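Local coordinates for protein aminoacyl-tRNA synthetase (Cryptosporidium parvum, PDB 5F9Z) that probably attaches proline to its cognate tRNA in an ATP-dependent reaction, as a class II prolyl-tRNA synthetase, and binds the inhibitor halofuginone beside an ATP analogue, at residues S179-A184 and S243-Q248; E194-Y199 and K225-F230; E214-P219 and S448-I453. All blocks are in the same frame, centred on the assembly; numbering follows the deposited sequence. Where two conformers were deposited one is given.

In the fold
From the N terminus, helix 181-202 comes first: its start meets the end of strand 236-247 in interaction 1, and its later turns meet strand 223-231 in interaction 2. Interaction 1 closes the longer loop, and interaction 2 lies wholly within that loop. The two strands are antiparallel neighbours, joined where Ser243 N lies 2.8 Å from Lys225 O, a probable hydrogen bond. Interaction 3 starts inside both loops, at 214-219, and leaves them for helix 447-458, so it crosses the other two and ties the class II core to the zinc-binding C-terminal region. Interactions 1 and 3 also meet at halofuginone, through His244 and Phe218.

Interaction 1 of 3, residues S179-A184 and S243-Q248; sequences STRKEA and SHLLGQ. With HFG (7-bromo-6-chloro-3-{3-[(2R,3S)-3-hydroxypiperidin-2-yl]-2-oxopropyl}quinazolin-4(3H)-one), chain E.
Leu245 reaches from strand 236-247 to the first turn of helix 181-202 and divides its two methyls between Ala184 and Arg181. The tight part is the inner one: CD1 of Leu245 sits 3.8 Å from CB of Ala184, and both residues are buried. With CG of Leu245 anti to the backbone N (chi1 175°), the isobutyl group extends to the helix, where Leu185 and Val188 also touch it. The outer part rests on the exposed Arg181 and is less certain, since this is one of two deposited conformers. In it the extended chain passes the leucine at about a right angle and lays one guanidinium face over CD2, with NH2 of Arg181 at 3.9 Å from CD2 of Leu245. At this end the helix is capped by Thr180, whose OG1 accepts from Glu183 N at 3.2 Å, the N-H...O angle being 155°. This is a helix start packed on a strand of the class II synthetase core, and the preceding strand residue, His244, faces the halofuginone pocket. It gives NE2-H to the inhibitor's hydroxyl O7', in the plane of the imidazole; NE2 of His244 and O7' are 2.6 Å apart and the bond is nearly straight at 166°. Thr224 OG1 is hydrogen-bonded to ND1, so the imidazole is gripped at both nitrogens, while Thr123 OG1 also bonds the inhibitor.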
loop_
_atom_site.group_PDB
_atom_site.type_symbol
_atom_site.label_atom_id
_atom_site.label_comp_id
_atom_site.label_asym_id
_atom_site.label_seq_id
_atom_site.Cartn_x
_atom_site.Cartn_y
_atom_site.Cartn_z
ATOM N N SER A 179 -18.475 -15.546 17.607
ATOM C CA SER A 179 -19.657 -15.741 18.437
ATOM C C SER A 179 -20.018 -14.504 19.247
ATOM O O SER A 179 -21.141 -14.422 19.757
ATOM C CB SER A 179 -19.449 -16.927 19.381
ATOM O OG SER A 179 -18.411 -16.665 20.309
ATOM N N THR A 180 -19.099 -13.550 19.384
ATOM C CA THR A 180 -19.344 -12.335 20.146
ATOM C C THR A 180 -18.853 -11.126 19.366
ATOM O O THR A 180 -17.903 -11.215 18.583
ATOM C CB THR A 180 -18.646 -12.367 21.518
ATOM O OG1 THR A 180 -17.235 -12.530 21.336
ATOM C CG2 THR A 180 -19.182 -13.507 22.376
ATOM N N ARG A 181 -19.520 -9.990 19.583
ATOM C CA ARG A 181 -19.074 -8.743 18.970
ATOM C C ARG A 181 -17.708 -8.322 19.493
ATOM O O ARG A 181 -16.909 -7.746 18.746
ATOM C CB ARG A 181 -20.103 -7.639 19.218
ATOM C CG ARG A 181 -19.716 -6.285 18.644
ATOM C CD ARG A 181 -20.646 -5.187 19.134
ATOM N NE ARG A 181 -20.219 -3.869 18.673
ATOM C CZ ARG A 181 -19.335 -3.106 19.308
ATOM N NH1 ARG A 181 -18.777 -3.529 20.434
ATOM N NH2 ARG A 181 -19.005 -1.919 18.815
ATOM N N LYS A 182 -17.421 -8.605 20.767
ATOM C CA LYS A 182 -16.134 -8.227 21.343
ATOM C C LYS A 182 -14.983 -8.950 20.656
ATOM O O LYS A 182 -13.957 -8.336 20.336
ATOM C CB LYS A 182 -16.139 -8.521 22.844
ATOM C CG LYS A 182 -14.791 -8.381 23.531
ATOM C CD LYS A 182 -14.943 -8.523 25.038
ATOM C CE LYS A 182 -13.594 -8.554 25.738
ATOM N NZ LYS A 182 -12.814 -9.772 25.378
ATOM N N GLU A 183 -15.135 -10.254 20.411
ATOM C CA GLU A 183 -14.091 -11.003 19.720
ATOM C C GLU A 183 -13.920 -10.530 18.282
ATOM O O GLU A 183 -12.804 -10.553 17.752
ATOM C CB GLU A 183 -14.410 -12.497 19.751
ATOM C CG GLU A 183 -13.265 -13.394 19.312
ATOM C CD GLU A 183 -13.693 -14.840 19.147
ATOM O OE1 GLU A 183 -14.065 -15.226 18.018
ATOM O OE2 GLU A 183 -13.670 -15.588 20.147
ATOM N N ALA A 184 -15.008 -10.097 17.639
ATOM C CA ALA A 184 -14.912 -9.615 16.266
ATOM C C ALA A 184 -14.187 -8.276 16.199
ATOM O O ALA A 184 -13.339 -8.070 15.324
ATOM C CB ALA A 184 -16.306 -9.503 15.651
ATOM N N SER A 243 -10.513 -2.250 7.455
ATOM C CA SER A 243 -10.908 -3.363 8.311
ATOM C C SER A 243 -12.270 -3.037 8.899
ATOM O O SER A 243 -12.417 -2.036 9.606
ATOM C CB SER A 243 -9.877 -3.601 9.419
ATOM O OG SER A 243 -10.198 -4.753 10.178
ATOM N N HIS A 244 -13.262 -3.873 8.605
ATOM C CA HIS A 244 -14.650 -3.591 8.942
ATOM C C HIS A 244 -15.114 -4.451 10.108
ATOM O O HIS A 244 -14.813 -5.647 10.171
ATOM C CB HIS A 244 -15.571 -3.842 7.744
ATOM C CG HIS A 244 -15.096 -3.217 6.470
ATOM N ND1 HIS A 244 -15.228 -1.871 6.207
ATOM C CD2 HIS A 244 -14.502 -3.757 5.381
ATOM C CE1 HIS A 244 -14.730 -1.608 5.012
ATOM N NE2 HIS A 244 -14.282 -2.735 4.490
ATOM N N LEU A 245 -15.852 -3.834 11.028
ATOM C CA LEU A 245 -16.643 -4.572 12.012
ATOM C C LEU A 245 -18.044 -4.700 11.432
ATOM O O LEU A 245 -18.900 -3.833 11.613
ATOM C CB LEU A 245 -16.647 -3.872 13.364
ATOM C CG LEU A 245 -17.544 -4.525 14.423
ATOM C CD1 LEU A 245 -17.111 -5.959 14.691
ATOM C CD2 LEU A 245 -17.560 -3.712 15.711
ATOM N N LEU A 246 -18.272 -5.793 10.699
ATOM C CA LEU A 246 -19.559 -6.001 10.049
ATOM C C LEU A 246 -20.685 -6.216 11.050
ATOM O O LEU A 246 -21.847 -5.952 10.722
ATOM C CB LEU A 246 -19.478 -7.197 9.099
ATOM C CG LEU A 246 -18.337 -7.165 8.081
ATOM C CD1 LEU A 246 -18.242 -8.492 7.349
ATOM C CD2 LEU A 246 -18.527 -6.018 7.101
ATOM N N GLY A 247 -20.368 -6.675 12.255
ATOM C CA GLY A 247 -21.415 -6.960 13.220
ATOM C C GLY A 247 -22.265 -8.117 12.741
ATOM O O GLY A 247 -21.757 -9.172 12.349
ATOM N N GLN A 248 -23.581 -7.919 12.759
ATOM C CA GLN A 248 -24.528 -8.936 12.326
ATOM C C GLN A 248 -25.295 -8.524 11.076
ATOM O O GLN A 248 -26.302 -9.156 10.742
ATOM C CB GLN A 248 -25.498 -9.262 13.463
ATOM C CG GLN A 248 -24.827 -9.892 14.673
ATOM C CD GLN A 248 -25.725 -9.914 15.892
ATOM O OE1 GLN A 248 -26.428 -8.944 16.176
ATOM N NE2 GLN A 248 -25.709 -11.024 16.621
HETATM O "O4'" HFG E . -15.575 -4.655 -0.720
HETATM C C21 HFG E . -16.009 -3.924 0.122
HETATM C "C3'" HFG E . -15.850 -4.266 1.621
HETATM C "C2'" HFG E . -14.769 -5.314 1.890
HETATM N "N1'" HFG E . -15.036 -6.498 1.190
HETATM C "C6'" HFG E . -13.858 -7.299 1.043
HETATM C "C5'" HFG E . -12.758 -6.911 2.034
HETATM C "C4'" HFG E . -12.338 -5.550 1.870
HETATM C C39 HFG E . -13.407 -4.717 1.479
HETATM O "O7'" HFG E . -13.267 -3.353 2.138
HETATM C "C1'" HFG E . -16.777 -2.535 -0.311
HETATM N N3 HFG E . -17.157 -2.599 -1.786
HETATM C C4 HFG E . -18.152 -3.473 -2.203
HETATM O O11 HFG E . -18.728 -4.194 -1.386
HETATM C C10 HFG E . -18.492 -3.530 -3.522
HETATM C C5 HFG E . -19.522 -4.423 -3.993
HETATM C C2 HFG E . -16.544 -1.827 -2.658
HETATM N N1 HFG E . -16.849 -1.857 -3.964
HETATM C C9 HFG E . -17.825 -2.705 -4.407
HETATM C C8 HFG E . -18.147 -2.737 -5.772
HETATM C C7 HFG E . -19.159 -3.618 -6.230
HETATM BR BR1 HFG E . -19.603 -3.659 -8.134
HETATM C C6 HFG E . -19.838 -4.455 -5.331
HETATM CL CL1 HFG E . -21.096 -5.546 -5.908
#

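Interaction 2 of 3, residues E194-Y199 and K225-F230; sequences EYASIY and KSIEGF
Ile227 drives its CD1 methyl between Tyr195 and Tyr199, one helical turn apart on the same side of the helix. CD1 of Ile227 lies 3.6 Å from CB of Tyr195 and 3.7 Å from CD1 of Tyr199, so it meets the root of the first tyrosine and the ring of the second. It also approaches the helix backbone, 3.6 Å from Tyr195 O. The chain of Ile227 and the ring of Tyr199 cross obliquely. The branching of the isoleucine serves two neighbours: CG1, set between the backbone N and the carbonyl carbon (chi1 43°), carries CD1 to the tyrosines, while CG2 goes to Ala196, its distance from Ala196 CB being 4.0 Å. Helix and strand run nearly parallel, their segment axes 18° apart and 8.9 Å distant at closest approach.

Here helix 181-202 packs on antiparallel strands 223-231 and 236-247 of the class II synthetase core, with the Tyr199 side chain about 6 Å from the bound ATP analogue and that of Tyr195 about 6 Å from halofuginone. The ring of Tyr195 leads away, to Phe66 of helix 53-71, and its OH is hydrogen-bonded to Gln172 OE1; that of Tyr199 stays on the isoleucine, its OH making a weak hydrogen bond to Ala240 O. On the strand face away from the helix, Ser226 OG donates to Glu228 OE1, which Lys212 also holds in a salt bridge. Lys225 adds a salt bridge to Asp189 of the helix, but between the two segments themselves the grip of Ile227 is essentially apolar.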
loop_
_atom_site.group_PDB
_atom_site.type_symbol
_atom_site.label_atom_id
_atom_site.label_comp_id
_atom_site.label_asym_id
_atom_site.label_seq_id
_atom_site.Cartn_x
_atom_site.Cartn_y
_atom_site.Cartn_z
ATOM N N GLU A 194 -1.823 -4.899 11.730
ATOM C CA GLU A 194 -0.983 -5.599 10.765
ATOM C C GLU A 194 -0.930 -4.850 9.439
ATOM O O GLU A 194 0.118 -4.811 8.783
ATOM C CB GLU A 194 -1.489 -7.028 10.557
ATOM C CG GLU A 194 -1.520 -7.884 11.819
ATOM C CD GLU A 194 -0.141 -8.316 12.294
ATOM O OE1 GLU A 194 0.874 -7.854 11.729
ATOM O OE2 GLU A 194 -0.072 -9.131 13.239
ATOM N N TYR A 195 -2.052 -4.254 9.026
ATOM C CA TYR A 195 -2.045 -3.403 7.840
ATOM C C TYR A 195 -1.108 -2.216 8.031
ATOM O O TYR A 195 -0.304 -1.895 7.149
ATOM C CB TYR A 195 -3.463 -2.924 7.529
ATOM C CG TYR A 195 -4.326 -3.944 6.824
ATOM C CD1 TYR A 195 -3.757 -4.955 6.060
ATOM C CD2 TYR A 195 -5.710 -3.895 6.919
ATOM C CE1 TYR A 195 -4.543 -5.885 5.411
ATOM C CE2 TYR A 195 -6.505 -4.822 6.271
ATOM C CZ TYR A 195 -5.916 -5.817 5.521
ATOM O OH TYR A 195 -6.700 -6.745 4.877
ATOM N N ALA A 196 -1.198 -1.552 9.188
ATOM C CA ALA A 196 -0.279 -0.458 9.485
ATOM C C ALA A 196 1.163 -0.942 9.543
ATOM O O ALA A 196 2.083 -0.198 9.183
ATOM C CB ALA A 196 -0.668 0.215 10.801
ATOM N N SER A 197 1.381 -2.181 9.990
ATOM C CA SER A 197 2.732 -2.731 10.010
ATOM C C SER A 197 3.246 -2.984 8.599
ATOM O O SER A 197 4.430 -2.767 8.317
ATOM C CB SER A 197 2.762 -4.020 10.833
ATOM O OG SER A 197 4.039 -4.630 10.776
ATOM N N ILE A 198 2.372 -3.445 7.701
ATOM C CA ILE A 198 2.782 -3.692 6.320
ATOM C C ILE A 198 3.286 -2.407 5.675
ATOM O O ILE A 198 4.320 -2.397 4.998
ATOM C CB ILE A 198 1.619 -4.311 5.520
ATOM C CG1 ILE A 198 1.382 -5.761 5.950
ATOM C CG2 ILE A 198 1.893 -4.237 4.024
ATOM C CD1 ILE A 198 2.544 -6.684 5.656
ATOM N N TYR A 199 2.573 -1.300 5.886
ATOM C CA TYR A 199 2.968 -0.044 5.256
ATOM C C TYR A 199 4.199 0.560 5.924
ATOM O O TYR A 199 5.107 1.043 5.239
ATOM C CB TYR A 199 1.803 0.944 5.283
ATOM C CG TYR A 199 0.839 0.780 4.132
ATOM C CD1 TYR A 199 -0.141 -0.202 4.156
ATOM C CD2 TYR A 199 0.911 1.609 3.020
ATOM C CE1 TYR A 199 -1.024 -0.355 3.105
ATOM C CE2 TYR A 199 0.033 1.464 1.963
ATOM C CZ TYR A 199 -0.931 0.480 2.010
ATOM O OH TYR A 199 -1.813 0.334 0.963
ATOM N N LYS A 225 -12.733 0.719 10.253
ATOM C CA LYS A 225 -11.443 1.298 10.586
ATOM C C LYS A 225 -10.515 1.184 9.383
ATOM O O LYS A 225 -10.643 0.271 8.564
ATOM C CB LYS A 225 -10.832 0.605 11.804
ATOM C CG LYS A 225 -11.686 0.723 13.056
ATOM C CD LYS A 225 -10.973 0.183 14.280
ATOM C CE LYS A 225 -11.794 0.427 15.537
ATOM N NZ LYS A 225 -11.089 -0.037 16.765
ATOM N N SER A 226 -9.586 2.128 9.274
ATOM C CA SER A 226 -8.727 2.188 8.103
ATOM C C SER A 226 -7.389 2.808 8.473
ATOM O O SER A 226 -7.208 3.355 9.563
ATOM C CB SER A 226 -9.381 2.988 6.973
ATOM O OG SER A 226 -9.455 4.362 7.311
ATOM N N ILE A 227 -6.447 2.701 7.541
ATOM C CA ILE A 227 -5.184 3.426 7.591
ATOM C C ILE A 227 -5.158 4.357 6.388
ATOM O O ILE A 227 -5.335 3.912 5.247
ATOM C CB ILE A 227 -3.972 2.480 7.593
ATOM C CG1 ILE A 227 -4.166 1.341 6.590
ATOM C CG2 ILE A 227 -3.738 1.917 8.981
ATOM C CD1 ILE A 227 -2.938 0.472 6.418
ATOM N N GLU A 228 -4.961 5.646 6.641
ATOM C CA GLU A 228 -4.987 6.658 5.594
ATOM C C GLU A 228 -3.566 7.085 5.252
ATOM O O GLU A 228 -2.796 7.467 6.138
ATOM C CB GLU A 228 -5.809 7.872 6.027
ATOM C CG GLU A 228 -7.274 7.578 6.318
ATOM C CD GLU A 228 -8.029 7.080 5.100
ATOM O OE1 GLU A 228 -8.584 5.964 5.158
ATOM O OE2 GLU A 228 -8.065 7.804 4.082
ATOM N N GLY A 229 -3.224 7.008 3.965
ATOM C CA GLY A 229 -1.985 7.554 3.462
ATOM C C GLY A 229 -2.196 8.931 2.850
ATOM O O GLY A 229 -3.307 9.448 2.769
ATOM N N PHE A 230 -1.090 9.525 2.409
ATOM C CA PHE A 230 -1.145 10.859 1.832
ATOM C C PHE A 230 0.031 11.059 0.887
ATOM O O PHE A 230 1.164 10.689 1.206
ATOM C CB PHE A 230 -1.138 11.936 2.923
ATOM C CG PHE A 230 -1.335 13.330 2.401
ATOM C CD1 PHE A 230 -2.574 13.741 1.938
ATOM C CD2 PHE A 230 -0.285 14.231 2.379
ATOM C CE1 PHE A 230 -2.760 15.023 1.458
ATOM C CE2 PHE A 230 -0.466 15.516 1.902
ATOM C CZ PHE A 230 -1.704 15.912 1.441
#

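Interaction 3 of 3, residues E214-P219 and S448-I453; sequences ENEKFP and SCEEEI. With ZN (zinc ion), chain F; HFG (7-bromo-6-chloro-3-{3-[(2R,3S)-3-hydroxypiperidin-2-yl]-2-oxopropyl}quinazolin-4(3H)-one), chain E.
Residues 214-219 form an irregular linker between strands 208-211 and 223-231, and they pass one side of helical segment 448-453, coming nearest where the CA atoms of Asn215 and Glu450 are 7.3 Å apart. A water bridges the two: it accepts from Asn215 N at 3.2 Å and donates to Glu450 OE1 at 3.1 Å. Glu450 is the centre of the contact. Its CG stands anti to the backbone N (chi1 -172°) and the chain is extended beyond, which carries the carboxylate out to the loop. There OE1 lies 3.4 Å from Asn215 CB, and OE2 is at the same distance from Glu216 CG. The amide plane of Asn215 is turned 74° from the carboxylate.

The contact joins the class II catalytic core to the C-terminal zinc-binding region of prolyl-tRNA synthetase. Next to Glu450 in the helix, Cys449 SG binds the zinc ion, with Cys444, Cys494 and Cys497 completing the four-cysteine site. Glu216 bends at chi2, and its OE2 comes within 4.5 Å of Glu450 OE2. Salt bridges from Lys454 at OE2 and Lys475 at OE1 of Glu216 probably offset this closeness of like charges, while Ser213 and Ser476 hydrogen-bond the Glu450 carboxylate and Lys454 also bonds Asn215 OD1. Further along the loop, Lys217 NZ reaches back in a salt bridge to Glu214 OE1, which offers its syn lone pair. Phe218 then lays one ring face against halofuginone, its CE1 3.6 Å from C1' of the inhibitor, with C3' over that face and offset toward the rim.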
loop_
_atom_site.group_PDB
_atom_site.type_symbol
_atom_site.label_atom_id
_atom_site.label_comp_id
_atom_site.label_asym_id
_atom_site.label_seq_id
_atom_site.Cartn_x
_atom_site.Cartn_y
_atom_site.Cartn_z
ATOM N N GLU A 214 -19.453 7.963 9.960
ATOM C CA GLU A 214 -20.660 7.235 9.583
ATOM C C GLU A 214 -20.982 7.432 8.107
ATOM O O GLU A 214 -21.475 6.513 7.442
ATOM C CB GLU A 214 -21.835 7.678 10.456
ATOM C CG GLU A 214 -21.646 7.408 11.939
ATOM C CD GLU A 214 -21.610 5.926 12.266
ATOM O OE1 GLU A 214 -22.157 5.125 11.479
ATOM O OE2 GLU A 214 -21.030 5.563 13.311
ATOM N N ASN A 215 -20.703 8.622 7.574
ATOM C CA ASN A 215 -20.948 8.897 6.166
ATOM C C ASN A 215 -19.909 8.256 5.255
ATOM O O ASN A 215 -20.183 8.064 4.065
ATOM C CB ASN A 215 -20.990 10.411 5.933
ATOM C CG ASN A 215 -21.298 10.775 4.494
ATOM O OD1 ASN A 215 -20.517 11.461 3.834
ATOM N ND2 ASN A 215 -22.436 10.308 3.994
ATOM N N GLU A 216 -18.737 7.907 5.785
ATOM C CA GLU A 216 -17.658 7.345 4.986
ATOM C C GLU A 216 -17.422 5.859 5.221
ATOM O O GLU A 216 -16.638 5.254 4.482
ATOM C CB GLU A 216 -16.350 8.106 5.252
ATOM C CG GLU A 216 -16.211 9.385 4.449
ATOM C CD GLU A 216 -16.041 9.115 2.968
ATOM O OE1 GLU A 216 -15.123 8.351 2.605
ATOM O OE2 GLU A 216 -16.831 9.657 2.168
ATOM N N LYS A 217 -18.070 5.257 6.214
ATOM C CA LYS A 217 -17.832 3.852 6.501
ATOM C C LYS A 217 -18.492 2.968 5.444
ATOM O O LYS A 217 -19.298 3.419 4.624
ATOM C CB LYS A 217 -18.357 3.489 7.890
ATOM C CG LYS A 217 -19.866 3.334 7.960
ATOM C CD LYS A 217 -20.315 2.920 9.351
ATOM C CE LYS A 217 -21.813 2.660 9.391
ATOM N NZ LYS A 217 -22.291 2.377 10.773
ATOM N N PHE A 218 -18.129 1.693 5.470
ATOM C CA PHE A 218 -18.765 0.694 4.618
ATOM C C PHE A 218 -20.221 0.538 5.034
ATOM O O PHE A 218 -20.487 0.125 6.171
ATOM C CB PHE A 218 -18.019 -0.634 4.737
ATOM C CG PHE A 218 -18.556 -1.727 3.852
ATOM C CD1 PHE A 218 -19.146 -1.437 2.634
ATOM C CD2 PHE A 218 -18.465 -3.053 4.246
ATOM C CE1 PHE A 218 -19.638 -2.449 1.828
ATOM C CE2 PHE A 218 -18.953 -4.067 3.444
ATOM C CZ PHE A 218 -19.540 -3.763 2.233
ATOM N N PRO A 219 -21.189 0.863 4.170
ATOM C CA PRO A 219 -22.601 0.767 4.580
ATOM C C PRO A 219 -23.023 -0.625 5.018
ATOM O O PRO A 219 -24.007 -0.752 5.758
ATOM C CB PRO A 219 -23.361 1.209 3.322
ATOM C CG PRO A 219 -22.388 2.055 2.571
ATOM C CD PRO A 219 -21.042 1.437 2.821
ATOM N N SER A 448 -24.885 14.821 8.834
ATOM C CA SER A 448 -25.364 16.064 8.240
ATOM C C SER A 448 -24.247 17.094 8.134
ATOM O O SER A 448 -24.201 17.876 7.176
ATOM C CB SER A 448 -26.530 16.617 9.058
ATOM O OG SER A 448 -26.178 16.737 10.426
ATOM N N CYS A 449 -23.332 17.109 9.106
ATOM C CA CYS A 449 -22.236 18.071 9.065
ATOM C C CYS A 449 -21.274 17.754 7.928
ATOM O O CYS A 449 -20.872 18.650 7.176
ATOM C CB CYS A 449 -21.502 18.093 10.406
ATOM S SG CYS A 449 -20.323 19.452 10.579
ATOM N N GLU A 450 -20.899 16.480 7.777
ATOM C CA GLU A 450 -19.990 16.106 6.697
ATOM C C GLU A 450 -20.629 16.306 5.330
ATOM O O GLU A 450 -19.933 16.663 4.372
ATOM C CB GLU A 450 -19.539 14.654 6.857
ATOM C CG GLU A 450 -18.438 14.253 5.891
ATOM C CD GLU A 450 -17.840 12.899 6.211
ATOM O OE1 GLU A 450 -18.375 12.207 7.103
ATOM O OE2 GLU A 450 -16.832 12.530 5.572
ATOM N N GLU A 451 -21.938 16.078 5.216
ATOM C CA GLU A 451 -22.620 16.317 3.948
ATOM C C GLU A 451 -22.494 17.776 3.528
ATOM O O GLU A 451 -22.288 18.075 2.346
ATOM C CB GLU A 451 -24.090 15.912 4.056
ATOM N N GLU A 452 -22.603 18.699 4.486
ATOM C CA GLU A 452 -22.436 20.114 4.178
ATOM C C GLU A 452 -20.968 20.500 4.046
ATOM O O GLU A 452 -20.641 21.406 3.272
ATOM C CB GLU A 452 -23.110 20.971 5.252
ATOM C CG GLU A 452 -24.607 20.729 5.402
ATOM C CD GLU A 452 -25.419 21.267 4.236
ATOM O OE1 GLU A 452 -24.844 21.953 3.364
ATOM O OE2 GLU A 452 -26.639 21.004 4.194
ATOM N N ILE A 453 -20.080 19.835 4.789
ATOM C CA ILE A 453 -18.648 20.082 4.638
ATOM C C ILE A 453 -18.203 19.747 3.221
ATOM O O ILE A 453 -17.501 20.529 2.569
ATOM C CB ILE A 453 -17.849 19.285 5.685
ATOM C CG1 ILE A 453 -18.018 19.905 7.075
ATOM C CG2 ILE A 453 -16.379 19.222 5.307
ATOM C CD1 ILE A 453 -17.490 19.038 8.195
HETATM ZN ZN ZN F . -20.243 19.619 12.905
HETATM O "O4'" HFG E . -15.575 -4.655 -0.720
HETATM C C21 HFG E . -16.009 -3.924 0.122
HETATM C "C3'" HFG E . -15.850 -4.266 1.621
HETATM C "C2'" HFG E . -14.769 -5.314 1.890
HETATM N "N1'" HFG E . -15.036 -6.498 1.190
HETATM C "C6'" HFG E . -13.858 -7.299 1.043
HETATM C "C5'" HFG E . -12.758 -6.911 2.034
HETATM C "C4'" HFG E . -12.338 -5.550 1.870
HETATM C C39 HFG E . -13.407 -4.717 1.479
HETATM O "O7'" HFG E . -13.267 -3.353 2.138
HETATM C "C1'" HFG E . -16.777 -2.535 -0.311
HETATM N N3 HFG E . -17.157 -2.599 -1.786
HETATM C C4 HFG E . -18.152 -3.473 -2.203
HETATM O O11 HFG E . -18.728 -4.194 -1.386
HETATM C C10 HFG E . -18.492 -3.530 -3.522
HETATM C C5 HFG E . -19.522 -4.423 -3.993
HETATM C C2 HFG E . -16.544 -1.827 -2.658
HETATM N N1 HFG E . -16.849 -1.857 -3.964
HETATM C C9 HFG E . -17.825 -2.705 -4.407
HETATM C C8 HFG E . -18.147 -2.737 -5.772
HETATM C C7 HFG E . -19.159 -3.618 -6.230
HETATM BR BR1 HFG E . -19.603 -3.659 -8.134
HETATM C C6 HFG E . -19.838 -4.455 -5.331
HETATM CL CL1 HFG E . -21.096 -5.546 -5.908
HETATM O O HOH W 1 -20.271 11.274 9.346
#